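Local coordinates for 6-phospho-beta-d glycosidase (Streptococcus pyogenes, PDB 5FOO), which probably hydrolyses 6-phosphorylated beta-glucosides as a retaining glycoside hydrolase of family 1, built on a closed eight-stranded barrel, at residues Leu141-Ser146 / Ile204-Arg209. The protein carries 1 engineered substitution. Numbering follows the deposited sequence.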
loop_
_atom_site.group_PDB
_atom_site.type_symbol
_atom_site.label_atom_id
_atom_site.label_comp_id
_atom_site.label_asym_id
_atom_site.label_seq_id
_atom_site.Cartn_x
_atom_site.Cartn_y
_atom_site.Cartn_z
ATOM N N LEU A 141 -1.324 19.080 9.371
ATOM C CA LEU A 141 -0.248 19.413 8.460
ATOM C C LEU A 141 -0.254 18.457 7.193
ATOM O O LEU A 141 0.058 18.876 6.065
ATOM C CB LEU A 141 1.088 19.358 9.182
ATOM C CG LEU A 141 1.279 20.258 10.394
ATOM C CD1 LEU A 141 2.678 20.138 10.954
ATOM C CD2 LEU A 141 0.972 21.712 10.055
ATOM N N PHE A 142 -0.635 17.200 7.400
ATOM C CA PHE A 142 -0.816 16.261 6.289
ATOM C C PHE A 142 -1.905 16.766 5.316
ATOM O O PHE A 142 -1.745 16.731 4.096
ATOM C CB PHE A 142 -1.107 14.853 6.841
ATOM C CG PHE A 142 -1.383 13.806 5.812
ATOM C CD1 PHE A 142 -0.422 13.433 4.916
ATOM C CD2 PHE A 142 -2.582 13.126 5.828
ATOM C CE1 PHE A 142 -0.658 12.457 4.015
ATOM C CE2 PHE A 142 -2.827 12.158 4.898
ATOM C CZ PHE A 142 -1.873 11.834 3.992
ATOM N N VAL A 143 -2.976 17.281 5.874
ATOM C CA VAL A 143 -4.058 17.878 5.070
ATOM C C VAL A 143 -3.576 19.047 4.269
ATOM O O VAL A 143 -3.915 19.180 3.114
ATOM C CB VAL A 143 -5.258 18.334 5.956
ATOM C CG1 VAL A 143 -6.304 19.128 5.163
ATOM C CG2 VAL A 143 -5.889 17.116 6.630
ATOM N N ALA A 144 -2.790 19.911 4.870
ATOM C CA ALA A 144 -2.259 21.028 4.139
ATOM C C ALA A 144 -1.349 20.584 3.000
ATOM O O ALA A 144 -1.395 21.153 1.878
ATOM C CB ALA A 144 -1.585 21.977 5.084
ATOM N N PHE A 145 -0.522 19.545 3.259
ATOM C CA PHE A 145 0.252 18.907 2.190
ATOM C C PHE A 145 -0.650 18.385 1.049
ATOM O O PHE A 145 -0.338 18.582 -0.119
ATOM C CB PHE A 145 1.122 17.770 2.790
ATOM C CG PHE A 145 1.529 16.714 1.844
ATOM C CD1 PHE A 145 2.358 17.002 0.775
ATOM C CD2 PHE A 145 1.196 15.372 2.092
ATOM C CE1 PHE A 145 2.780 16.003 -0.069
ATOM C CE2 PHE A 145 1.587 14.395 1.231
ATOM C CZ PHE A 145 2.386 14.703 0.160
ATOM N N SER A 146 -1.723 17.701 1.403
ATOM C CA SER A 146 -2.643 17.116 0.404
ATOM C C SER A 146 -3.249 18.222 -0.471
ATOM O O SER A 146 -3.346 18.045 -1.705
ATOM C CB SER A 146 -3.727 16.218 1.036
ATOM O OG SER A 146 -4.769 17.002 1.649
ATOM N N ILE A 204 -9.986 13.752 2.158
ATOM C CA ILE A 204 -11.141 13.637 1.266
ATOM C C ILE A 204 -11.973 14.893 1.268
ATOM O O ILE A 204 -12.328 15.375 0.204
ATOM C CB ILE A 204 -11.982 12.388 1.575
ATOM C CG1 ILE A 204 -11.190 11.124 1.173
ATOM C CG2 ILE A 204 -13.336 12.446 0.876
ATOM C CD1 ILE A 204 -11.837 9.825 1.690
ATOM N N GLN A 205 -12.215 15.476 2.435
ATOM C CA GLN A 205 -12.933 16.729 2.485
ATOM C C GLN A 205 -12.163 17.758 1.668
ATOM O O GLN A 205 -12.778 18.491 0.895
ATOM C CB GLN A 205 -13.139 17.228 3.904
ATOM C CG GLN A 205 -13.932 18.544 4.091
ATOM C CD GLN A 205 -14.040 18.893 5.557
ATOM O OE1 GLN A 205 -15.134 18.969 6.117
ATOM N NE2 GLN A 205 -12.906 18.987 6.215
ATOM N N ALA A 206 -10.845 17.844 1.865
ATOM C CA ALA A 206 -10.047 18.891 1.250
ATOM C C ALA A 206 -10.069 18.734 -0.268
ATOM O O ALA A 206 -10.140 19.729 -0.979
ATOM C CB ALA A 206 -8.617 18.919 1.787
ATOM N N TYR A 207 -10.091 17.480 -0.753
ATOM C CA TYR A 207 -10.055 17.224 -2.161
ATOM C C TYR A 207 -11.352 17.791 -2.764
ATOM O O TYR A 207 -11.321 18.458 -3.814
ATOM C CB TYR A 207 -9.927 15.712 -2.465
ATOM C CG TYR A 207 -10.006 15.432 -3.956
ATOM C CD1 TYR A 207 -8.980 15.853 -4.764
ATOM C CD2 TYR A 207 -11.135 14.818 -4.557
ATOM C CE1 TYR A 207 -9.015 15.655 -6.131
ATOM C CE2 TYR A 207 -11.187 14.630 -5.934
ATOM C CZ TYR A 207 -10.127 15.083 -6.720
ATOM O OH TYR A 207 -10.045 14.936 -8.075
ATOM N N ARG A 208 -12.473 17.485 -2.102
ATOM C CA ARG A 208 -13.807 17.804 -2.634
ATOM C C ARG A 208 -14.191 19.285 -2.583
ATOM O O ARG A 208 -14.934 19.739 -3.431
ATOM C CB ARG A 208 -14.869 16.937 -2.032
ATOM C CG ARG A 208 -14.626 15.507 -2.418
ATOM C CD ARG A 208 -15.688 14.644 -1.852
ATOM N NE ARG A 208 -15.568 13.260 -2.252
ATOM C CZ ARG A 208 -15.924 12.229 -1.464
ATOM N NH1 ARG A 208 -16.481 12.429 -0.279
ATOM N NH2 ARG A 208 -15.777 10.994 -1.897
ATOM N N ARG A 209 -13.573 20.020 -1.681
ATOM C CA ARG A 209 -13.621 21.452 -1.673
ATOM C C ARG A 209 -12.737 22.150 -2.684
ATOM O O ARG A 209 -12.849 23.365 -2.794
ATOM C CB ARG A 209 -13.207 21.953 -0.301
ATOM C CG ARG A 209 -14.281 21.690 0.717
ATOM C CD ARG A 209 -13.755 22.001 2.101
ATOM N NE ARG A 209 -14.809 22.108 3.118
ATOM C CZ ARG A 209 -14.575 22.371 4.412
ATOM N NH1 ARG A 209 -13.332 22.522 4.866
ATOM N NH2 ARG A 209 -15.588 22.478 5.265
#
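Two neighbouring helices on the outer layer of the (beta/alpha)8 barrel, 136-153 and 186-208, meet where Val143 and Ser146 of the first receive the methyl of Ala206 from the second. The CB of Ala206 points toward helix 136-153, and alanine suits the place because its single methyl adds little bulk between the helices: the CA atoms of Val143 and Ala206 are 7.2 Å apart. On the valine, CG1 does the touching, 4.1 Å from Ala206 CB. This branch lies anti to the backbone N (chi1 172°) and leans across to the alanine. One turn on, Ser146 OG comes within 4.3 Å of Ala206 CB, a loose approach and not a hydrogen bond. Its hydroxyl donates within its own helix, to Val143 O at 2.8 Å, meeting the carbonyl at a C=O...donor angle of 120°; the chi1 of 77° folds OG back to that oxygen. A small polar residue can thus be buried beside an apolar neighbour. The contact is slight, and aromatic rings flank it: Phe142 packs on Ala199 and Val203 of helix 186-208 and meets Trp133 edge-to-face, while Tyr207 meets Phe150 edge-to-face and, with Ile204, rests on Ile219 of barrel strand 218-224.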